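Local coordinates for extracellular ligand-binding receptor (Rhodopseudomonas palustris, PDB 4DQD), which probably serves as the solute-binding protein of a transporter, capturing aromatic acids such as 3-phenylpyruvic acid, at residues A[17-22]-A[200-205]; A[22-27]-A[285-290]; A[69-74]-A[92-97]; A[263-268]-A[328-333]. All coordinates share one frame; numbering follows the deposited sequence.

Contact 1. Residues A[17-22]-A[200-205]. With PPY (3-phenylpyruvic acid), chain B.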
loop_
_atom_site.group_PDB
_atom_site.type_symbol
_atom_site.label_atom_id
_atom_site.label_comp_id
_atom_site.label_asym_id
_atom_site.label_seq_id
_atom_site.Cartn_x
_atom_site.Cartn_y
_atom_site.Cartn_z
ATOM N N GLY A 17 -12.034 -2.433 -2.423
ATOM C CA GLY A 17 -10.635 -2.745 -2.152
ATOM C C GLY A 17 -10.250 -4.165 -2.542
ATOM O O GLY A 17 -9.132 -4.594 -2.265
ATOM N N ALA A 18 -11.165 -4.898 -3.172
ATOM C CA ALA A 18 -10.949 -6.332 -3.403
ATOM C C ALA A 18 -9.643 -6.672 -4.144
ATOM O O ALA A 18 -9.019 -7.692 -3.861
ATOM C CB ALA A 18 -12.137 -6.946 -4.121
ATOM N N ALA A 19 -9.242 -5.850 -5.110
ATOM C CA ALA A 19 -8.022 -6.164 -5.851
ATOM C C ALA A 19 -6.786 -6.040 -4.970
ATOM O O ALA A 19 -5.718 -6.527 -5.328
ATOM C CB ALA A 19 -7.887 -5.303 -7.111
ATOM N N LEU A 20 -6.949 -5.415 -3.804
ATOM C CA LEU A 20 -5.865 -5.338 -2.827
ATOM C C LEU A 20 -6.001 -6.431 -1.770
ATOM O O LEU A 20 -5.028 -7.116 -1.443
ATOM C CB LEU A 20 -5.835 -3.960 -2.160
ATOM C CG LEU A 20 -5.503 -2.769 -3.066
ATOM C CD1 LEU A 20 -6.748 -2.304 -3.830
ATOM C CD2 LEU A 20 -4.935 -1.616 -2.247
ATOM N N GLY A 21 -7.216 -6.597 -1.250
ATOM C CA GLY A 21 -7.465 -7.546 -0.183
ATOM C C GLY A 21 -7.469 -9.012 -0.588
ATOM O O GLY A 21 -7.061 -9.865 0.193
ATOM N N GLN A 22 -7.945 -9.324 -1.786
ATOM C CA GLN A 22 -7.958 -10.720 -2.214
ATOM C C GLN A 22 -6.554 -11.334 -2.275
ATOM O O GLN A 22 -6.338 -12.430 -1.760
ATOM C CB GLN A 22 -8.683 -10.888 -3.548
ATOM C CG GLN A 22 -10.181 -10.991 -3.405
ATOM C CD GLN A 22 -10.600 -12.334 -2.843
ATOM O OE1 GLN A 22 -10.020 -13.369 -3.181
ATOM N NE2 GLN A 22 -11.604 -12.325 -1.975
ATOM N N ALA A 200 -7.062 3.601 -6.501
ATOM C CA ALA A 200 -6.465 2.310 -6.160
ATOM C C ALA A 200 -7.405 1.189 -6.538
ATOM O O ALA A 200 -8.635 1.356 -6.482
ATOM C CB ALA A 200 -6.153 2.230 -4.661
ATOM N N GLY A 201 -6.834 0.052 -6.914
ATOM C CA GLY A 201 -7.629 -1.112 -7.251
ATOM C C GLY A 201 -8.335 -0.914 -8.578
ATOM O O GLY A 201 -8.000 -0.018 -9.353
ATOM N N THR A 202 -9.303 -1.778 -8.845
ATOM C CA THR A 202 -10.019 -1.716 -10.113
ATOM C C THR A 202 -10.830 -0.418 -10.316
ATOM O O THR A 202 -11.061 -0.028 -11.455
ATOM C CB THR A 202 -10.845 -2.989 -10.366
ATOM O OG1 THR A 202 -11.541 -3.358 -9.171
ATOM C CG2 THR A 202 -9.916 -4.139 -10.754
ATOM N N PRO A 203 -11.240 0.268 -9.229
ATOM C CA PRO A 203 -11.880 1.576 -9.474
ATOM C C PRO A 203 -11.001 2.603 -10.204
ATOM O O PRO A 203 -11.537 3.587 -10.717
ATOM C CB PRO A 203 -12.184 2.080 -8.057
ATOM C CG PRO A 203 -12.429 0.819 -7.282
ATOM C CD PRO A 203 -11.411 -0.169 -7.826
ATOM N N ALA A 204 -9.686 2.398 -10.241
ATOM C CA ALA A 204 -8.790 3.346 -10.905
ATOM C C ALA A 204 -8.906 3.303 -12.427
ATOM O O ALA A 204 -8.434 4.208 -13.116
ATOM C CB ALA A 204 -7.331 3.103 -10.476
ATOM N N VAL A 205 -9.502 2.243 -12.956
ATOM C CA VAL A 205 -9.640 2.131 -14.405
ATOM C C VAL A 205 -10.610 3.175 -14.954
ATOM O O VAL A 205 -10.333 3.802 -15.976
ATOM C CB VAL A 205 -10.097 0.725 -14.850
ATOM C CG1 VAL A 205 -10.384 0.710 -16.346
ATOM C CG2 VAL A 205 -9.037 -0.324 -14.502
HETATM C C1 PPY B . -6.195 3.143 -0.292
HETATM O O1 PPY B . -6.820 2.855 -1.350
HETATM O O2 PPY B . -6.700 3.720 0.671
HETATM C C2 PPY B . -4.779 2.819 -0.202
HETATM O O3 PPY B . -4.195 3.010 0.869
HETATM C C3 PPY B . -4.260 2.313 -1.496
HETATM C "C1'" PPY B . -2.959 1.614 -1.470
HETATM C "C2'" PPY B . -2.017 1.895 -2.424
HETATM C "C3'" PPY B . -0.705 1.193 -2.418
HETATM C "C4'" PPY B . -0.442 0.244 -1.465
HETATM C "C5'" PPY B . -1.485 -0.065 -0.448
HETATM C "C6'" PPY B . -2.683 0.579 -0.443
HETATM O O HOH W 1 -10.378 -3.274 -6.271
#
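The ligand cleft between the two lobes of this periplasmic binding protein is bridged where A19 and L20, in the first turn of helix 18-27, meet G201 and T202 in the loop after strand 194-198. L20 splits its two branches between protein and ligand. Its CD1 rests on the backbone, 3.7 Å from G201 CA, while CD2 approaches the phenyl ring of 3-phenylpyruvic acid, 3.6 Å from atom C6'. With CG beside the backbone N (chi1 -65°), the fork points into the cleft. G201 has a positive phi (72°), and a CB on it would press against L20 CD1, so the bare backbone permits the close approach. A200 continues the wall, its CB lying 3.4 Å from carboxylate atom O1 of the ligand. Nearer the start of the helix, A19 CB packs 4.2 Å from G201 CA, and one water accepts from both A19 N (3.0 Å) and T202 N (3.2 Å), tying the helix start to the facing loop. Cutting L20 back to an alanine would probably open a gap between G201 and the ligand ring, depriving both of an apolar neighbour. Such lobe-to-lobe packing around a ligand is consistent with the closed form of the Venus-flytrap fold of periplasmic binding proteins.

Contact 2. Residues A[22-27]-A[285-290]. With 3PY (3-hydroxypyruvic acid), chain E; PPY (3-phenylpyruvic acid), chain B.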
loop_
_atom_site.group_PDB
_atom_site.type_symbol
_atom_site.label_atom_id
_atom_site.label_comp_id
_atom_site.label_asym_id
_atom_site.label_seq_id
_atom_site.Cartn_x
_atom_site.Cartn_y
_atom_site.Cartn_z
ATOM N N GLN A 22 -7.945 -9.324 -1.786
ATOM C CA GLN A 22 -7.958 -10.720 -2.214
ATOM C C GLN A 22 -6.554 -11.334 -2.275
ATOM O O GLN A 22 -6.338 -12.430 -1.760
ATOM C CB GLN A 22 -8.683 -10.888 -3.548
ATOM C CG GLN A 22 -10.181 -10.991 -3.405
ATOM C CD GLN A 22 -10.600 -12.334 -2.843
ATOM O OE1 GLN A 22 -10.020 -13.369 -3.181
ATOM N NE2 GLN A 22 -11.604 -12.325 -1.975
ATOM N N PRO A 23 -5.592 -10.634 -2.900
ATOM C CA PRO A 23 -4.223 -11.168 -2.875
ATOM C C PRO A 23 -3.705 -11.377 -1.454
ATOM O O PRO A 23 -2.972 -12.342 -1.200
ATOM C CB PRO A 23 -3.409 -10.076 -3.583
ATOM C CG PRO A 23 -4.408 -9.417 -4.507
ATOM C CD PRO A 23 -5.710 -9.430 -3.749
ATOM N N GLN A 24 -4.075 -10.488 -0.536
ATOM C CA GLN A 24 -3.662 -10.634 0.854
ATOM C C GLN A 24 -4.286 -11.872 1.485
ATOM O O GLN A 24 -3.601 -12.651 2.165
ATOM C CB GLN A 24 -3.971 -9.352 1.637
ATOM C CG GLN A 24 -3.062 -8.222 1.158
ATOM C CD GLN A 24 -3.615 -6.837 1.392
ATOM O OE1 GLN A 24 -4.672 -6.658 1.997
ATOM N NE2 GLN A 24 -2.889 -5.838 0.903
ATOM N N SER A 25 -5.574 -12.070 1.230
ATOM C CA SER A 25 -6.269 -13.253 1.730
ATOM C C SER A 25 -5.583 -14.540 1.255
ATOM O O SER A 25 -5.464 -15.513 2.013
ATOM C CB SER A 25 -7.734 -13.231 1.276
ATOM O OG SER A 25 -8.435 -14.352 1.791
ATOM N N LYS A 26 -5.133 -14.548 0.001
ATOM C CA LYS A 26 -4.523 -15.745 -0.581
ATOM C C LYS A 26 -3.080 -15.943 -0.122
ATOM O O LYS A 26 -2.508 -17.022 -0.281
ATOM C CB LYS A 26 -4.595 -15.697 -2.109
ATOM C CG LYS A 26 -6.030 -15.760 -2.629
ATOM C CD LYS A 26 -6.090 -15.663 -4.143
ATOM C CE LYS A 26 -7.512 -15.841 -4.642
ATOM N NZ LYS A 26 -7.641 -15.468 -6.077
ATOM N N THR A 27 -2.503 -14.897 0.457
ATOM C CA THR A 27 -1.145 -14.966 0.972
ATOM C C THR A 27 -1.077 -15.636 2.353
ATOM O O THR A 27 -0.038 -16.195 2.733
ATOM C CB THR A 27 -0.503 -13.550 0.975
ATOM O OG1 THR A 27 -0.359 -13.115 -0.385
ATOM C CG2 THR A 27 0.890 -13.555 1.623
ATOM N N GLY A 285 -0.477 -8.720 -2.195
ATOM C CA GLY A 285 -0.220 -9.795 -1.256
ATOM C C GLY A 285 1.099 -9.570 -0.541
ATOM O O GLY A 285 1.287 -10.019 0.593
ATOM N N VAL A 286 2.020 -8.870 -1.202
ATOM C CA VAL A 286 3.354 -8.698 -0.633
ATOM C C VAL A 286 3.322 -7.720 0.527
ATOM O O VAL A 286 4.239 -7.693 1.354
ATOM C CB VAL A 286 4.417 -8.284 -1.699
ATOM C CG1 VAL A 286 4.626 -6.767 -1.724
ATOM C CG2 VAL A 286 5.737 -9.012 -1.427
ATOM N N HIS A 287 2.252 -6.935 0.625
ATOM C CA HIS A 287 2.137 -6.050 1.780
ATOM C C HIS A 287 1.872 -6.829 3.069
ATOM O O HIS A 287 2.256 -6.394 4.153
ATOM C CB HIS A 287 1.084 -4.983 1.531
ATOM C CG HIS A 287 1.336 -4.187 0.293
ATOM N ND1 HIS A 287 2.601 -4.004 -0.224
ATOM C CD2 HIS A 287 0.492 -3.519 -0.531
ATOM C CE1 HIS A 287 2.526 -3.264 -1.317
ATOM N NE2 HIS A 287 1.259 -2.951 -1.521
ATOM N N LEU A 288 1.241 -7.990 2.945
ATOM C CA LEU A 288 1.105 -8.894 4.094
ATOM C C LEU A 288 2.431 -9.606 4.336
ATOM O O LEU A 288 2.912 -9.698 5.460
ATOM C CB LEU A 288 0.011 -9.933 3.834
ATOM C CG LEU A 288 -0.143 -11.026 4.896
ATOM C CD1 LEU A 288 -0.286 -10.443 6.310
ATOM C CD2 LEU A 288 -1.319 -11.963 4.572
ATOM N N TRP A 289 3.020 -10.111 3.255
ATOM C CA TRP A 289 4.287 -10.830 3.339
ATOM C C TRP A 289 5.370 -9.977 4.009
ATOM O O TRP A 289 6.025 -10.438 4.945
ATOM C CB TRP A 289 4.725 -11.251 1.924
ATOM C CG TRP A 289 5.958 -12.104 1.874
ATOM C CD1 TRP A 289 7.241 -11.681 1.656
ATOM C CD2 TRP A 289 6.023 -13.527 2.024
ATOM N NE1 TRP A 289 8.098 -12.755 1.660
ATOM C CE2 TRP A 289 7.376 -13.899 1.886
ATOM C CE3 TRP A 289 5.067 -14.522 2.262
ATOM C CZ2 TRP A 289 7.799 -15.230 1.977
ATOM C CZ3 TRP A 289 5.489 -15.841 2.356
ATOM C CH2 TRP A 289 6.844 -16.181 2.219
ATOM N N ASP A 290 5.556 -8.739 3.540
ATOM C CA ASP A 290 6.619 -7.885 4.075
ATOM C C ASP A 290 6.318 -7.511 5.532
ATOM O O ASP A 290 7.236 -7.357 6.345
ATOM C CB ASP A 290 6.759 -6.583 3.268
ATOM C CG ASP A 290 7.562 -6.728 1.974
ATOM O OD1 ASP A 290 8.234 -7.761 1.723
ATOM O OD2 ASP A 290 7.533 -5.745 1.204
HETATM C C1 3PY E . 8.331 -13.375 5.448
HETATM O O1 3PY E . 7.446 -12.510 5.223
HETATM O O2 3PY E . 9.558 -13.085 5.379
HETATM C C2 3PY E . 7.897 -14.751 5.797
HETATM O O3 3PY E . 8.716 -15.655 5.898
HETATM C C3 3PY E . 6.458 -14.984 6.069
HETATM O O4 3PY E . 6.285 -14.783 7.427
HETATM C C1 PPY B . -6.195 3.143 -0.292
HETATM O O1 PPY B . -6.820 2.855 -1.350
HETATM O O2 PPY B . -6.700 3.720 0.671
HETATM C C2 PPY B . -4.779 2.819 -0.202
HETATM O O3 PPY B . -4.195 3.010 0.869
HETATM C C3 PPY B . -4.260 2.313 -1.496
HETATM C "C1'" PPY B . -2.959 1.614 -1.470
HETATM C "C2'" PPY B . -2.017 1.895 -2.424
HETATM C "C3'" PPY B . -0.705 1.193 -2.418
HETATM C "C4'" PPY B . -0.442 0.244 -1.465
HETATM C "C5'" PPY B . -1.485 -0.065 -0.448
HETATM C "C6'" PPY B . -2.683 0.579 -0.443
#
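P23 opens the packing of helix 18-27 on helix 284-305, a helix pair whose axes, at 45° to one another, approach to 7.8 Å beside the six-stranded sheet of one lobe. Its CB lies 3.5 Å from G285 N. Here the backbones nearly touch, for Q24 N is 4.0 Å from G285 CA, and a CB on G285 would collide with T27 OG1. The next residue, Q24, extends its chain beyond CG and brings NE2 within 4.1 Å of H287 CB, amide and ring planes 55° apart. This amide is held at both ends, OE1 by S74 OG and NE2 by F284 O, which fixes its rotation. H287 in turn reaches the 3-phenylpyruvic acid pocket, its NE2 3.6 Å from ligand atom C4', with ND1 engaged by N331. One turn on, T27 sends OG1 back to P23 O (2.8 Å), the donor tilted out of the carbonyl plane. With OG1 so placed, CG2 stands anti to the backbone N (chi1 -66° for OG1) and slides past L288, whose CD2 also lies 3.4 Å from Q24 O. T27 CG2 also reaches the edge of the W289 indole near CE3, while 3-hydroxypyruvic acid places O1 over one face of that ring, 3.5 Å above its plane.

Contact 3. Residues A[69-74]-A[92-97]. With PPY (3-phenylpyruvic acid), chain B.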
loop_
_atom_site.group_PDB
_atom_site.type_symbol
_atom_site.label_atom_id
_atom_site.label_comp_id
_atom_site.label_asym_id
_atom_site.label_seq_id
_atom_site.Cartn_x
_atom_site.Cartn_y
_atom_site.Cartn_z
ATOM N N VAL A 69 -0.214 -9.631 17.445
ATOM C CA VAL A 69 -0.013 -8.604 16.430
ATOM C C VAL A 69 -1.289 -8.531 15.610
ATOM O O VAL A 69 -1.896 -9.566 15.325
ATOM C CB VAL A 69 1.146 -8.968 15.487
ATOM C CG1 VAL A 69 1.338 -7.882 14.417
ATOM C CG2 VAL A 69 2.436 -9.150 16.275
ATOM N N LEU A 70 -1.700 -7.313 15.256
ATOM C CA LEU A 70 -2.794 -7.099 14.312
ATOM C C LEU A 70 -2.236 -6.572 12.990
ATOM O O LEU A 70 -1.324 -5.744 12.989
ATOM C CB LEU A 70 -3.780 -6.078 14.885
ATOM C CG LEU A 70 -5.013 -5.734 14.054
ATOM C CD1 LEU A 70 -5.849 -6.988 13.820
ATOM C CD2 LEU A 70 -5.831 -4.678 14.777
ATOM N N ILE A 71 -2.787 -7.052 11.877
ATOM C CA ILE A 71 -2.355 -6.623 10.552
ATOM C C ILE A 71 -3.575 -6.164 9.756
ATOM O O ILE A 71 -4.596 -6.855 9.723
ATOM C CB ILE A 71 -1.628 -7.769 9.795
ATOM C CG1 ILE A 71 -0.395 -8.233 10.586
ATOM C CG2 ILE A 71 -1.233 -7.325 8.390
ATOM C CD1 ILE A 71 0.399 -9.360 9.884
ATOM N N GLY A 72 -3.476 -5.000 9.126
ATOM C CA GLY A 72 -4.572 -4.495 8.305
ATOM C C GLY A 72 -4.776 -2.998 8.455
ATOM O O GLY A 72 -4.021 -2.332 9.159
ATOM N N SER A 73 -5.758 -2.447 7.753
ATOM C CA SER A 73 -6.466 -3.137 6.683
ATOM C C SER A 73 -5.749 -2.870 5.352
ATOM O O SER A 73 -4.559 -2.548 5.325
ATOM C CB SER A 73 -7.915 -2.631 6.615
ATOM O OG SER A 73 -8.664 -3.280 5.596
ATOM N N SER A 74 -6.479 -2.996 4.250
ATOM C CA SER A 74 -5.904 -2.876 2.906
ATOM C C SER A 74 -5.944 -1.442 2.395
ATOM O O SER A 74 -5.149 -1.064 1.517
ATOM C CB SER A 74 -6.709 -3.728 1.921
ATOM O OG SER A 74 -6.804 -5.072 2.345
ATOM N N PRO A 92 0.841 -4.186 18.627
ATOM C CA PRO A 92 1.351 -3.606 17.375
ATOM C C PRO A 92 0.393 -3.840 16.204
ATOM O O PRO A 92 -0.206 -4.914 16.073
ATOM C CB PRO A 92 2.682 -4.334 17.146
ATOM C CG PRO A 92 2.658 -5.526 18.064
ATOM C CD PRO A 92 1.698 -5.251 19.178
ATOM N N LEU A 93 0.252 -2.818 15.369
ATOM C CA LEU A 93 -0.557 -2.883 14.163
ATOM C C LEU A 93 0.339 -2.720 12.949
ATOM O O LEU A 93 1.027 -1.709 12.818
ATOM C CB LEU A 93 -1.574 -1.736 14.163
ATOM C CG LEU A 93 -2.399 -1.572 12.882
ATOM C CD1 LEU A 93 -3.289 -2.787 12.647
ATOM C CD2 LEU A 93 -3.235 -0.283 12.947
HETATM N N MSE A 94 0.303 -3.694 12.047
HETATM C CA MSE A 94 1.015 -3.575 10.770
HETATM C C MSE A 94 -0.021 -3.220 9.736
HETATM O O MSE A 94 -0.775 -4.081 9.304
HETATM C CB MSE A 94 1.637 -4.925 10.388
HETATM C CG MSE A 94 2.330 -5.668 11.529
HETATM SE SE MSE A 94 3.792 -4.703 12.425
HETATM C CE MSE A 94 4.999 -4.649 10.905
ATOM N N THR A 95 -0.093 -1.953 9.348
ATOM C CA THR A 95 -1.112 -1.588 8.377
ATOM C C THR A 95 -0.614 -1.930 6.987
ATOM O O THR A 95 0.585 -1.885 6.727
ATOM C CB THR A 95 -1.528 -0.109 8.468
ATOM O OG1 THR A 95 -2.605 0.131 7.547
ATOM C CG2 THR A 95 -0.369 0.825 8.135
HETATM N N MSE A 96 -1.534 -2.299 6.101
HETATM C CA MSE A 96 -1.155 -2.635 4.728
HETATM C C MSE A 96 -1.537 -1.541 3.742
HETATM O O MSE A 96 -1.384 -1.711 2.531
HETATM C CB MSE A 96 -1.744 -3.990 4.307
HETATM C CG MSE A 96 -1.200 -5.139 5.135
HETATM SE SE MSE A 96 -1.959 -6.853 4.615
HETATM C CE MSE A 96 -3.831 -6.609 5.213
ATOM N N ALA A 97 -2.017 -0.411 4.264
ATOM C CA ALA A 97 -2.443 0.713 3.424
ATOM C C ALA A 97 -1.334 1.763 3.230
ATOM O O ALA A 97 -0.224 1.600 3.742
ATOM C CB ALA A 97 -3.711 1.344 3.995
HETATM C C1 PPY B . -6.195 3.143 -0.292
HETATM O O1 PPY B . -6.820 2.855 -1.350
HETATM O O2 PPY B . -6.700 3.720 0.671
HETATM C C2 PPY B . -4.779 2.819 -0.202
HETATM O O3 PPY B . -4.195 3.010 0.869
HETATM C C3 PPY B . -4.260 2.313 -1.496
HETATM C "C1'" PPY B . -2.959 1.614 -1.470
HETATM C "C2'" PPY B . -2.017 1.895 -2.424
HETATM C "C3'" PPY B . -0.705 1.193 -2.418
HETATM C "C4'" PPY B . -0.442 0.244 -1.465
HETATM C "C5'" PPY B . -1.485 -0.065 -0.448
HETATM C "C6'" PPY B . -2.683 0.579 -0.443
HETATM O O HOH W 2 -3.118 -2.961 0.745
#
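L70 and L93, and likewise I71 and M94, pair in parallel register, the strand axes 4.6 Å apart and inclined by 16°. Nearly straight bonds run alternately across the pair, from L70 N to P92 O (2.9 Å), from M94 N to L70 O (2.8 Å) and from G72 N to M94 O (2.9 Å). Beyond the regular strands, after the cis peptide that precedes S73, M96 N still bonds S73 O at 3.1 Å, and a water donates to both S74 O and M96 O. On one face L70 and L93 lie side by side pointing the same way, CG of L70 3.7 Å from CD1 of L93. The other face carries I71 and the selenomethionine M94, which cross obliquely; M94 CG also meets V69 CG1 at 3.8 Å. M96, another selenomethionine, crosses I71 at about a right angle, its SE 3.9 Å from I71 CG2. A bend at its last torsion (chi3 -68°) brings CE over G72 CA, where glycine has no side chain. M96 O and S74 O then border the phenyl ring of 3-phenylpyruvic acid. Strands and helix 76-88 form a beta-alpha-beta unit: L93 packs against L82 and A86 of that helix, helices 284-305 and 311-321 meet the I71 and M94 face, and strands 5-11 and 113-115 flank the pair.

Contact 4. Residues A[263-268]-A[328-333]. With 3PY (3-hydroxypyruvic acid), chain E.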
loop_
_atom_site.group_PDB
_atom_site.type_symbol
_atom_site.label_atom_id
_atom_site.label_comp_id
_atom_site.label_asym_id
_atom_site.label_seq_id
_atom_site.Cartn_x
_atom_site.Cartn_y
_atom_site.Cartn_z
ATOM N N LYS A 263 15.574 -11.074 -5.074
ATOM C CA LYS A 263 15.643 -12.164 -4.109
ATOM C C LYS A 263 14.432 -12.188 -3.184
ATOM O O LYS A 263 13.821 -13.237 -2.969
ATOM C CB LYS A 263 16.922 -12.039 -3.276
ATOM C CG LYS A 263 17.118 -13.149 -2.259
ATOM C CD LYS A 263 18.309 -12.839 -1.372
ATOM C CE LYS A 263 19.164 -14.067 -1.153
ATOM N NZ LYS A 263 20.512 -13.693 -0.639
ATOM N N VAL A 264 14.074 -11.035 -2.629
ATOM C CA VAL A 264 12.943 -11.009 -1.708
ATOM C C VAL A 264 11.616 -11.219 -2.430
ATOM O O VAL A 264 10.644 -11.692 -1.831
ATOM C CB VAL A 264 12.916 -9.743 -0.841
ATOM C CG1 VAL A 264 14.229 -9.631 -0.065
ATOM C CG2 VAL A 264 12.682 -8.501 -1.680
ATOM N N LYS A 265 11.584 -10.896 -3.718
ATOM C CA LYS A 265 10.374 -11.108 -4.514
ATOM C C LYS A 265 10.223 -12.603 -4.809
ATOM O O LYS A 265 9.132 -13.165 -4.694
ATOM C CB LYS A 265 10.426 -10.302 -5.823
ATOM C CG LYS A 265 9.188 -10.481 -6.696
ATOM C CD LYS A 265 9.145 -9.479 -7.832
ATOM C CE LYS A 265 7.844 -9.622 -8.626
ATOM N NZ LYS A 265 7.749 -8.663 -9.769
ATOM N N ALA A 266 11.330 -13.239 -5.175
ATOM C CA ALA A 266 11.333 -14.668 -5.478
ATOM C C ALA A 266 10.808 -15.501 -4.309
ATOM O O ALA A 266 10.038 -16.439 -4.517
ATOM C CB ALA A 266 12.737 -15.129 -5.874
ATOM N N ARG A 267 11.242 -15.171 -3.091
ATOM C CA ARG A 267 10.786 -15.868 -1.882
ATOM C C ARG A 267 9.274 -15.825 -1.797
ATOM O O ARG A 267 8.611 -16.837 -1.541
ATOM C CB ARG A 267 11.291 -15.173 -0.613
ATOM C CG ARG A 267 12.708 -15.414 -0.210
ATOM C CD ARG A 267 12.930 -14.814 1.182
ATOM N NE ARG A 267 12.378 -15.646 2.253
ATOM C CZ ARG A 267 11.515 -15.229 3.178
ATOM N NH1 ARG A 267 11.057 -13.982 3.166
ATOM N NH2 ARG A 267 11.086 -16.071 4.113
ATOM N N PHE A 268 8.740 -14.620 -1.962
ATOM C CA PHE A 268 7.312 -14.414 -1.856
ATOM C C PHE A 268 6.571 -15.143 -2.969
ATOM O O PHE A 268 5.633 -15.895 -2.717
ATOM C CB PHE A 268 6.993 -12.917 -1.883
ATOM C CG PHE A 268 5.546 -12.614 -2.116
ATOM C CD1 PHE A 268 4.578 -13.014 -1.205
ATOM C CD2 PHE A 268 5.152 -11.924 -3.249
ATOM C CE1 PHE A 268 3.233 -12.734 -1.430
ATOM C CE2 PHE A 268 3.818 -11.635 -3.480
ATOM C CZ PHE A 268 2.853 -12.034 -2.566
ATOM N N ALA A 328 16.065 -5.005 3.147
ATOM C CA ALA A 328 15.425 -4.993 1.848
ATOM C C ALA A 328 14.099 -5.742 1.907
ATOM O O ALA A 328 14.050 -6.942 2.174
ATOM C CB ALA A 328 16.336 -5.582 0.770
ATOM N N LEU A 329 13.024 -5.001 1.666
ATOM C CA LEU A 329 11.689 -5.566 1.525
ATOM C C LEU A 329 11.256 -5.427 0.072
ATOM O O LEU A 329 11.873 -4.695 -0.710
ATOM C CB LEU A 329 10.701 -4.806 2.405
ATOM C CG LEU A 329 10.946 -4.895 3.912
ATOM C CD1 LEU A 329 9.958 -3.984 4.640
ATOM C CD2 LEU A 329 10.811 -6.338 4.403
ATOM N N ASN A 330 10.187 -6.123 -0.298
ATOM C CA ASN A 330 9.620 -5.922 -1.626
ATOM C C ASN A 330 9.162 -4.482 -1.809
ATOM O O ASN A 330 9.154 -3.953 -2.920
ATOM C CB ASN A 330 8.458 -6.882 -1.831
ATOM C CG ASN A 330 8.925 -8.300 -2.032
ATOM O OD1 ASN A 330 9.257 -8.682 -3.153
ATOM N ND2 ASN A 330 8.979 -9.087 -0.949
ATOM N N ASN A 331 8.798 -3.850 -0.698
ATOM C CA ASN A 331 8.361 -2.465 -0.716
ATOM C C ASN A 331 9.479 -1.431 -0.724
ATOM O O ASN A 331 9.211 -0.243 -0.905
ATOM C CB ASN A 331 7.440 -2.199 0.472
ATOM C CG ASN A 331 5.998 -2.545 0.173
ATOM O OD1 ASN A 331 5.277 -1.752 -0.444
ATOM N ND2 ASN A 331 5.560 -3.722 0.620
ATOM N N GLY A 332 10.725 -1.868 -0.551
ATOM C CA GLY A 332 11.850 -0.951 -0.604
ATOM C C GLY A 332 12.881 -1.189 0.492
ATOM O O GLY A 332 12.827 -2.195 1.193
ATOM N N LEU A 333 13.813 -0.250 0.639
ATOM C CA LEU A 333 14.868 -0.375 1.645
ATOM C C LEU A 333 14.396 0.292 2.927
ATOM O O LEU A 333 14.229 1.511 2.969
ATOM C CB LEU A 333 16.155 0.279 1.151
ATOM C CG LEU A 333 17.316 0.261 2.143
ATOM C CD1 LEU A 333 17.741 -1.167 2.433
ATOM C CD2 LEU A 333 18.471 1.060 1.557
HETATM C C1 3PY E . 8.331 -13.375 5.448
HETATM O O1 3PY E . 7.446 -12.510 5.223
HETATM O O2 3PY E . 9.558 -13.085 5.379
HETATM C C2 3PY E . 7.897 -14.751 5.797
HETATM O O3 3PY E . 8.716 -15.655 5.898
HETATM C C3 3PY E . 6.458 -14.984 6.069
HETATM O O4 3PY E . 6.285 -14.783 7.427
#
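N330 ND2 is gripped by two acceptors, D290 OD1 on helix 284-305 and, through a weak bond across this contact, V264 O at 3.2 Å. The amide lies alongside V264, and its other end turns OD1 toward K265, 3.0 Å from K265 CA. CG beside the backbone N (chi1 -73°) brings the N330 amide to the helix. V264 CG2 packs 3.8 Å from L329 C, and V264 CG1 lies 3.5 Å from A328 O. N330 sits in the type I turn L329 to G332 of a two-stranded beta hairpin, docked by this turn on helix 260-275. A leucine in place of N330 has no N-H to offer, which would probably leave V264 O and D290 OD1 without their common donor and the turn less firmly held on the helix. K265 directs NZ elsewhere, to a salt bridge with E253. On the same helix R267 grips 3-hydroxypyruvic acid by its guanidinium edge, NH1 bonding ligand O2 at 2.8 Å and NH2 bonding ligand O3 at 3.0 Å.

In the fold
Contacts 1 to 3 are buried and all touch 3-phenylpyruvic acid, whereas contact 4 is partly exposed and, with contact 2, touches 3-hydroxypyruvic acid. Contacts 1 and 2 share Q22 and use successive turns of helix 18-27, first against the facing lobe, then against helix 284-305. Contact 3 lies within the sheet beside them, joined to contact 2 by the Q24 to S74 bond and by I71 and M96 packing on L288. D290 links contact 2 to both asparagines of contact 4. Chemistry follows place: backbone bonding dominates the strand pair, close backbone packing at a glycine the helix pair, a water, a leucine and small residues the cleft, and a side-chain amide the hairpin.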